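Local atomic coordinates of protein of unknown function with a cupin-like fold (Ralstonia eutropha, PDB entry 3CJX), a protein that is of unknown function but carries a ChrR-like cupin domain, a small beta-barrel fold shared with many metal-dependent enzymes and small-molecule-binding proteins. Residues Leu35-Tyr40 and Leu153-Ala158; Leu43-Ala48 and Ile113-Gly118. One frame throughout, in Å; residues are numbered along the deposited sequence.

Contact 1 of 2, residues Leu35-Tyr40 and Leu153-Ala158; sequences LFMDPY and LRYIAA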
ATOM      1  N   LEU A  35       3.852  -7.539  -1.737  1.00 35.85           N
ATOM      2  CA  LEU A  35       3.873  -8.872  -1.142  1.00 36.03           C
ATOM      3  C   LEU A  35       2.837  -9.780  -1.827  1.00 35.14           C
ATOM      4  O   LEU A  35       3.204 -10.782  -2.450  1.00 34.60           O
ATOM      5  CB  LEU A  35       3.637  -8.781   0.377  1.00 35.86           C
ATOM      6  CG  LEU A  35       4.571  -7.769   1.056  1.00 34.79           C
ATOM      7  CD1 LEU A  35       4.241  -7.578   2.527  1.00 29.66           C
ATOM      8  CD2 LEU A  35       6.018  -8.231   0.856  1.00 27.23           C
ATOM      9  N   PHE A  36       1.562  -9.390  -1.744  1.00 34.88           N
ATOM     10  CA  PHE A  36       0.458 -10.161  -2.313  1.00 35.08           C
ATOM     11  C   PHE A  36      -0.500  -9.258  -3.080  1.00 35.08           C
ATOM     12  O   PHE A  36      -0.951  -8.264  -2.545  1.00 33.83           O
ATOM     13  CB  PHE A  36      -0.297 -10.890  -1.199  1.00 34.98           C
ATOM     14  CG  PHE A  36      -1.377 -11.793  -1.694  1.00 33.30           C
ATOM     15  CD1 PHE A  36      -1.096 -13.102  -2.019  1.00 34.63           C
ATOM     16  CD2 PHE A  36      -2.673 -11.333  -1.847  1.00 34.02           C
ATOM     17  CE1 PHE A  36      -2.082 -13.938  -2.484  1.00 36.09           C
ATOM     18  CE2 PHE A  36      -3.661 -12.160  -2.318  1.00 32.87           C
ATOM     19  CZ  PHE A  36      -3.371 -13.459  -2.633  1.00 34.68           C
HETATM   20  N   MSE A  37      -0.822  -9.620  -4.326  1.00 35.89           N
HETATM   21  CA  MSE A  37      -1.735  -8.822  -5.165  1.00 36.77           C
HETATM   22  C   MSE A  37      -2.764  -9.673  -5.890  1.00 36.00           C
HETATM   23  O   MSE A  37      -2.415 -10.518  -6.711  1.00 36.58           O
HETATM   24  CB  MSE A  37      -0.951  -8.026  -6.181  1.00 35.97           C
HETATM   25  CG  MSE A  37       0.229  -7.375  -5.564  1.00 38.72           C
HETATM   26 SE   MSE A  37       0.617  -5.721  -6.373  0.75 40.93          SE
HETATM   27  CE  MSE A  37      -0.729  -4.696  -5.417  1.00 37.57           C
ATOM     28  N   ASP A  38      -4.032  -9.428  -5.584  1.00 35.69           N
ATOM     29  CA  ASP A  38      -5.158 -10.166  -6.158  1.00 35.45           C
ATOM     30  C   ASP A  38      -6.126  -9.147  -6.727  1.00 35.33           C
ATOM     31  O   ASP A  38      -7.049  -8.732  -6.036  1.00 35.96           O
ATOM     32  CB  ASP A  38      -5.843 -11.009  -5.072  1.00 35.22           C
ATOM     33  CG  ASP A  38      -6.995 -11.850  -5.604  1.00 37.90           C
ATOM     34  OD1 ASP A  38      -7.513 -11.553  -6.708  1.00 38.22           O
ATOM     35  OD2 ASP A  38      -7.396 -12.817  -4.905  1.00 40.19           O
ATOM     36  N   PRO A  39      -5.917  -8.728  -7.986  1.00 35.67           N
ATOM     37  CA  PRO A  39      -6.808  -7.752  -8.619  1.00 36.68           C
ATOM     38  C   PRO A  39      -8.248  -8.217  -8.798  1.00 37.57           C
ATOM     39  O   PRO A  39      -9.155  -7.389  -8.897  1.00 39.33           O
ATOM     40  CB  PRO A  39      -6.192  -7.554 -10.002  1.00 36.14           C
ATOM     41  CG  PRO A  39      -4.821  -8.083  -9.908  1.00 36.51           C
ATOM     42  CD  PRO A  39      -4.838  -9.144  -8.892  1.00 36.62           C
ATOM     43  N   TYR A  40      -8.455  -9.523  -8.791  1.00 37.32           N
ATOM     44  CA  TYR A  40      -9.757 -10.088  -9.057  1.00 38.06           C
ATOM     45  C   TYR A  40     -10.634 -10.052  -7.807  1.00 38.65           C
ATOM     46  O   TYR A  40     -11.812  -9.753  -7.915  1.00 40.28           O
ATOM     47  CB  TYR A  40      -9.572 -11.463  -9.710  1.00 38.58           C
ATOM     48  CG  TYR A  40      -8.533 -11.316 -10.810  1.00 38.26           C
ATOM     49  CD1 TYR A  40      -8.826 -10.604 -11.973  1.00 39.15           C
ATOM     50  CD2 TYR A  40      -7.236 -11.785 -10.638  1.00 39.82           C
ATOM     51  CE1 TYR A  40      -7.863 -10.401 -12.965  1.00 39.59           C
ATOM     52  CE2 TYR A  40      -6.272 -11.592 -11.618  1.00 41.81           C
ATOM     53  CZ  TYR A  40      -6.585 -10.895 -12.776  1.00 41.54           C
ATOM     54  OH  TYR A  40      -5.613 -10.730 -13.742  1.00 42.07           O
ATOM     55  N   LEU A 153      13.207  -8.110  -7.573  1.00 37.39           N
ATOM     56  CA  LEU A 153      12.255  -8.556  -6.560  1.00 36.89           C
ATOM     57  C   LEU A 153      11.150  -9.432  -7.150  1.00 36.95           C
ATOM     58  O   LEU A 153      10.917  -9.422  -8.360  1.00 35.52           O
ATOM     59  CB  LEU A 153      11.713  -7.295  -5.868  1.00 36.50           C
ATOM     60  CG  LEU A 153      10.299  -6.883  -5.525  1.00 37.29           C
ATOM     61  CD1 LEU A 153      10.455  -5.453  -5.088  1.00 32.84           C
ATOM     62  CD2 LEU A 153       9.320  -6.954  -6.677  1.00 36.86           C
ATOM     63  N   ARG A 154      10.508 -10.211  -6.280  1.00 38.15           N
ATOM     64  CA  ARG A 154       9.382 -11.070  -6.640  1.00 39.01           C
ATOM     65  C   ARG A 154       8.299 -10.873  -5.611  1.00 38.35           C
ATOM     66  O   ARG A 154       8.605 -10.608  -4.454  1.00 39.10           O
ATOM     67  CB  ARG A 154       9.743 -12.548  -6.574  1.00 39.45           C
ATOM     68  CG  ARG A 154      10.889 -12.997  -7.441  1.00 45.49           C
ATOM     69  CD  ARG A 154      10.999 -14.527  -7.399  1.00 55.04           C
ATOM     70  NE  ARG A 154      11.179 -15.031  -6.032  1.00 60.75           N
ATOM     71  CZ  ARG A 154      11.103 -16.316  -5.675  1.00 59.49           C
ATOM     72  NH1 ARG A 154      10.838 -17.272  -6.569  1.00 53.90           N
ATOM     73  NH2 ARG A 154      11.281 -16.648  -4.401  1.00 56.91           N
ATOM     74  N   TYR A 155       7.045 -11.025  -6.030  1.00 37.21           N
ATOM     75  CA  TYR A 155       5.899 -10.927  -5.127  1.00 36.58           C
ATOM     76  C   TYR A 155       4.856 -11.991  -5.528  1.00 35.89           C
ATOM     77  O   TYR A 155       4.982 -12.638  -6.561  1.00 35.00           O
ATOM     78  CB  TYR A 155       5.317  -9.498  -5.112  1.00 36.35           C
ATOM     79  CG  TYR A 155       4.707  -9.067  -6.428  1.00 34.86           C
ATOM     80  CD1 TYR A 155       5.487  -8.470  -7.408  1.00 35.54           C
ATOM     81  CD2 TYR A 155       3.352  -9.266  -6.691  1.00 33.64           C
ATOM     82  CE1 TYR A 155       4.948  -8.084  -8.615  1.00 36.97           C
ATOM     83  CE2 TYR A 155       2.796  -8.883  -7.901  1.00 33.77           C
ATOM     84  CZ  TYR A 155       3.606  -8.293  -8.863  1.00 36.01           C
ATOM     85  OH  TYR A 155       3.104  -7.921 -10.085  1.00 35.09           O
ATOM     86  N   ILE A 156       3.838 -12.174  -4.698  1.00 35.13           N
ATOM     87  CA  ILE A 156       2.815 -13.172  -4.958  1.00 34.43           C
ATOM     88  C   ILE A 156       1.613 -12.517  -5.633  1.00 34.36           C
ATOM     89  O   ILE A 156       1.183 -11.434  -5.222  1.00 34.02           O
ATOM     90  CB  ILE A 156       2.350 -13.835  -3.665  1.00 34.39           C
ATOM     91  CG1 ILE A 156       3.545 -14.345  -2.868  1.00 32.04           C
ATOM     92  CG2 ILE A 156       1.358 -14.949  -3.973  1.00 32.90           C
ATOM     93  CD1 ILE A 156       4.399 -15.267  -3.622  1.00 33.20           C
ATOM     94  N   ALA A 157       1.077 -13.177  -6.662  1.00 33.14           N
ATOM     95  CA  ALA A 157      -0.047 -12.653  -7.412  1.00 33.10           C
ATOM     96  C   ALA A 157      -1.054 -13.749  -7.701  1.00 33.27           C
ATOM     97  O   ALA A 157      -0.683 -14.872  -7.980  1.00 32.00           O
ATOM     98  CB  ALA A 157       0.437 -12.035  -8.713  1.00 32.43           C
ATOM     99  N   ALA A 158      -2.335 -13.410  -7.616  1.00 34.53           N
ATOM    100  CA  ALA A 158      -3.410 -14.350  -7.905  1.00 34.93           C
ATOM    101  C   ALA A 158      -3.752 -14.208  -9.384  1.00 35.79           C
ATOM    102  O   ALA A 158      -3.895 -13.091  -9.875  1.00 37.96           O
ATOM    103  CB  ALA A 158      -4.621 -14.047  -7.038  1.00 33.23           C
TER
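Phe36 and Met37 pair with Ile156 and Ala157 as two short parallel strands, which puts 156-157 on the edge of the six-stranded mixed sheet of this cupin fold. Three backbone hydrogen bonds zip the strands together: Ile156 N gives to Leu35 O at 2.7 Å, Met37 N to Ile156 O, and Ala158 N to Met37 O at 3.0 Å.

Met37, a selenomethionine, is the side chain to follow. Its CB starts on the face shared with Ala157 and lies 4.1 Å from Ile156 O. With CG beside the backbone N and anti to the carbonyl carbon (chi1 -45°), the chain swings across to Tyr155, where CG meets CD2 and CE2 of the ring, 3.8 Å from the latter. Next comes SE, 4.8 Å from the centroid of the Tyr155 ring and 36° off its normal, an oblique Met-aromatic contact. Bends at chi2 and chi3 carry CE away from Tyr155, to the Met44 side chain. The tyrosine's other end is held by helix 135-148, where OH hydrogen-bonds Asp143.

On the reverse face of the sheet, Phe36 crosses Ile156 at a slant, its CD1 3.6 Å from Ile156 CG2. Past the paired residues, the methyl of Ala158 sits against the carboxylate of Asp38, whose OD1 accepts a hydrogen bond from Asn41 N at the turn. Pro39 CB lies over one face of the Tyr40 ring, and in the plane of that ring, at its edge, Ala158 O lies 3.3 Å from Tyr40 CE2.

Contact 2 of 2, residues Leu43-Ala48 and Ile113-Gly118; sequences LMVMRA and IFMLSG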
ATOM      1  N   LEU A  43      -7.602  -7.242  -3.496  1.00 38.30           N
ATOM      2  CA  LEU A  43      -6.843  -7.369  -2.253  1.00 38.49           C
ATOM      3  C   LEU A  43      -5.345  -7.171  -2.484  1.00 37.44           C
ATOM      4  O   LEU A  43      -4.792  -7.719  -3.434  1.00 36.42           O
ATOM      5  CB  LEU A  43      -7.109  -8.742  -1.636  1.00 38.42           C
ATOM      6  CG  LEU A  43      -6.391  -9.039  -0.323  1.00 40.99           C
ATOM      7  CD1 LEU A  43      -6.769  -8.025   0.779  1.00 43.92           C
ATOM      8  CD2 LEU A  43      -6.754 -10.450   0.068  1.00 42.77           C
HETATM    9  N   MSE A  44      -4.705  -6.359  -1.647  1.00 36.69           N
HETATM   10  CA  MSE A  44      -3.258  -6.192  -1.737  1.00 38.04           C
HETATM   11  C   MSE A  44      -2.672  -6.166  -0.354  1.00 36.45           C
HETATM   12  O   MSE A  44      -3.203  -5.481   0.511  1.00 37.08           O
HETATM   13  CB  MSE A  44      -2.814  -4.878  -2.365  1.00 37.62           C
HETATM   14  CG  MSE A  44      -3.776  -4.181  -3.215  1.00 40.48           C
HETATM   15 SE   MSE A  44      -2.944  -2.543  -3.873  0.75 45.94          SE
HETATM   16  CE  MSE A  44      -4.086  -1.262  -2.958  1.00 43.06           C
ATOM     17  N   VAL A  45      -1.575  -6.886  -0.159  1.00 35.25           N
ATOM     18  CA  VAL A  45      -0.853  -6.865   1.091  1.00 34.90           C
ATOM     19  C   VAL A  45       0.500  -6.275   0.722  1.00 35.01           C
ATOM     20  O   VAL A  45       1.214  -6.853  -0.085  1.00 33.69           O
ATOM     21  CB  VAL A  45      -0.742  -8.267   1.702  1.00 35.51           C
ATOM     22  CG1 VAL A  45      -0.015  -8.207   3.062  1.00 30.84           C
ATOM     23  CG2 VAL A  45      -2.120  -8.884   1.836  1.00 28.06           C
HETATM   24  N   MSE A  46       0.831  -5.109   1.276  1.00 35.37           N
HETATM   25  CA  MSE A  46       2.070  -4.410   0.928  1.00 36.41           C
HETATM   26  C   MSE A  46       2.834  -3.880   2.130  1.00 35.80           C
HETATM   27  O   MSE A  46       2.282  -3.689   3.203  1.00 36.28           O
HETATM   28  CB  MSE A  46       1.743  -3.151   0.128  1.00 37.79           C
HETATM   29  CG  MSE A  46       0.665  -3.234  -0.947  1.00 44.45           C
HETATM   30 SE   MSE A  46       1.251  -4.121  -2.558  0.75 51.40          SE
HETATM   31  CE  MSE A  46       0.716  -5.927  -2.312  1.00 44.52           C
ATOM     32  N   ARG A  47       4.105  -3.601   1.910  1.00 35.82           N
ATOM     33  CA  ARG A  47       4.953  -2.907   2.863  1.00 35.75           C
ATOM     34  C   ARG A  47       5.184  -1.561   2.221  1.00 36.09           C
ATOM     35  O   ARG A  47       5.540  -1.517   1.035  1.00 36.24           O
ATOM     36  CB  ARG A  47       6.296  -3.607   3.021  1.00 36.20           C
ATOM     37  CG  ARG A  47       6.331  -4.659   4.067  1.00 37.09           C
ATOM     38  CD  ARG A  47       6.690  -4.178   5.466  1.00 37.77           C
ATOM     39  NE  ARG A  47       8.052  -3.668   5.619  1.00 39.10           N
ATOM     40  CZ  ARG A  47       8.409  -2.387   5.721  1.00 39.43           C
ATOM     41  NH1 ARG A  47       7.515  -1.407   5.694  1.00 42.26           N
ATOM     42  NH2 ARG A  47       9.691  -2.076   5.876  1.00 43.92           N
ATOM     43  N   ALA A  48       4.953  -0.476   2.966  1.00 35.95           N
ATOM     44  CA  ALA A  48       5.213   0.883   2.465  1.00 35.78           C
ATOM     45  C   ALA A  48       6.279   1.552   3.336  1.00 36.20           C
ATOM     46  O   ALA A  48       6.392   1.256   4.523  1.00 36.27           O
ATOM     47  CB  ALA A  48       3.939   1.715   2.445  1.00 34.21           C
ATOM     48  N   ILE A 113       2.903  -1.983   7.304  1.00 35.59           N
ATOM     49  CA  ILE A 113       2.487  -3.149   6.535  1.00 36.08           C
ATOM     50  C   ILE A 113       0.978  -3.060   6.540  1.00 36.18           C
ATOM     51  O   ILE A 113       0.369  -2.842   7.580  1.00 36.22           O
ATOM     52  CB  ILE A 113       2.970  -4.511   7.108  1.00 36.20           C
ATOM     53  CG1 ILE A 113       2.547  -5.642   6.169  1.00 36.87           C
ATOM     54  CG2 ILE A 113       2.418  -4.775   8.521  1.00 31.94           C
ATOM     55  CD1 ILE A 113       3.032  -6.997   6.603  1.00 37.46           C
ATOM     56  N   PHE A 114       0.360  -3.167   5.384  1.00 37.19           N
ATOM     57  CA  PHE A 114      -1.084  -3.105   5.375  1.00 37.72           C
ATOM     58  C   PHE A 114      -1.719  -4.068   4.436  1.00 38.06           C
ATOM     59  O   PHE A 114      -1.102  -4.539   3.489  1.00 37.13           O
ATOM     60  CB  PHE A 114      -1.586  -1.701   5.052  1.00 38.73           C
ATOM     61  CG  PHE A 114      -1.242  -1.235   3.679  1.00 36.50           C
ATOM     62  CD1 PHE A 114      -2.089  -1.501   2.606  1.00 38.40           C
ATOM     63  CD2 PHE A 114      -0.086  -0.515   3.461  1.00 36.51           C
ATOM     64  CE1 PHE A 114      -1.770  -1.079   1.329  1.00 38.86           C
ATOM     65  CE2 PHE A 114       0.240  -0.069   2.198  1.00 38.06           C
ATOM     66  CZ  PHE A 114      -0.606  -0.354   1.123  1.00 37.29           C
HETATM   67  N   MSE A 115      -2.967  -4.370   4.752  1.00 40.13           N
HETATM   68  CA  MSE A 115      -3.788  -5.235   3.947  0.50 41.40           C
HETATM   69  C   MSE A 115      -4.990  -4.385   3.480  1.00 39.86           C
HETATM   70  O   MSE A 115      -5.870  -4.094   4.287  1.00 38.20           O
HETATM   71  CB  MSE A 115      -4.211  -6.461   4.783  0.50 41.86           C
HETATM   72  CG  MSE A 115      -3.040  -7.358   5.344  0.50 42.01           C
HETATM   73 SE   MSE A 115      -2.378  -7.266   7.240  0.38 47.16          SE
HETATM   74  CE  MSE A 115      -1.612  -5.525   7.500  0.50 35.04           C
ATOM     75  N   LEU A 116      -5.012  -3.993   2.205  1.00 39.03           N
ATOM     76  CA  LEU A 116      -6.092  -3.165   1.654  1.00 38.93           C
ATOM     77  C   LEU A 116      -7.033  -3.957   0.774  1.00 36.90           C
ATOM     78  O   LEU A 116      -6.621  -4.507  -0.236  1.00 37.84           O
ATOM     79  CB  LEU A 116      -5.511  -2.012   0.820  1.00 39.12           C
ATOM     80  CG  LEU A 116      -6.479  -1.071   0.073  1.00 41.31           C
ATOM     81  CD1 LEU A 116      -7.368  -0.280   1.007  1.00 42.67           C
ATOM     82  CD2 LEU A 116      -5.694  -0.114  -0.794  1.00 44.29           C
ATOM     83  N   SER A 117      -8.300  -3.989   1.147  1.00 36.86           N
ATOM     84  CA  SER A 117      -9.317  -4.649   0.341  1.00 38.02           C
ATOM     85  C   SER A 117     -10.086  -3.603  -0.419  1.00 38.18           C
ATOM     86  O   SER A 117     -10.264  -2.475   0.045  1.00 39.20           O
ATOM     87  CB  SER A 117     -10.288  -5.458   1.187  1.00 37.57           C
ATOM     88  OG  SER A 117      -9.604  -6.557   1.742  1.00 42.45           O
ATOM     89  N   GLY A 118     -10.549  -3.994  -1.593  1.00 38.58           N
ATOM     90  CA  GLY A 118     -11.297  -3.121  -2.438  1.00 39.00           C
ATOM     91  C   GLY A 118     -10.389  -2.136  -3.112  1.00 40.06           C
ATOM     92  O   GLY A 118      -9.174  -2.315  -3.205  1.00 41.66           O
TER
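Phe114 holds its CG between the backbone N and the carbonyl carbon (chi1 65°), and Met46, a selenomethionine, keeps CG beside its own N (chi1 -42°); together these torsions bring the far end of the ring against the base of the Met46 chain. Phe114 CZ lies 3.8 Å from Met46 CG, and Met46 CB makes an off-centre CH-pi contact, 4.2 Å from the ring centroid. Met46 O also lies over one face of the ring, while Ala48 CB comes up at its edge, 4.1 Å from Phe114 CE2. Bends at chi2 and chi3 then turn the end of Met46 away from the phenylalanine.

The backbones form a regular antiparallel pair, the strand axes 4.8 Å apart and their directions 166° from one another. Met44 with Leu116 and Met46 with Phe114 are hydrogen-bonded pairs, each closed by two N-H...O bonds. Leu43 with Ser117, Val45 with Met115 and Arg47 with Ile113 are the non-hydrogen-bonded pairs, and their side chains share the opposite face. There both Val45 methyls, CG1 and CG2, lie near Met115 CG, a tentative detail because Met115 has two conformers and this is one of them. Arg47 runs across Ile113 at about a right angle, CD approaching CB, and its NH1 makes a salt bridge with Glu111. Leu43 CD1 reaches Ser117 OG at 3.3 Å.

These are the two middle strands of the six-stranded mixed sheet, one of the two sheets of the cupin barrel. Strand 65-71 flanks 110-117, with Met67 against Phe114 and Val65 against Leu116, and strand 30-38 flanks 43-50, with Met37 against Met46. Helix 135-148 covers Met44 through Ala135 and Ile138.

Both contacts belong to the same six-stranded mixed sheet, their centres 10 Å apart. Strands 30-38 and 43-50 follow each other in the chain and join the contacts: Phe36 O to Val45 N and Asp38 N to Leu43 O, each 2.8 Å, are probable hydrogen bonds. Along the chain, 35-40 and 43-48 come first, 113-118 returns to pair with 43-48, and only after helix 135-148 does 153-158 arrive to close contact 1. The centre of contact 2 lies about 5 Å from the centre of the chain, whereas contact 1, about 12 Å out, adds a parallel edge strand from the C-terminal region at the surface. Helix 135-148 touches side chains of both contacts.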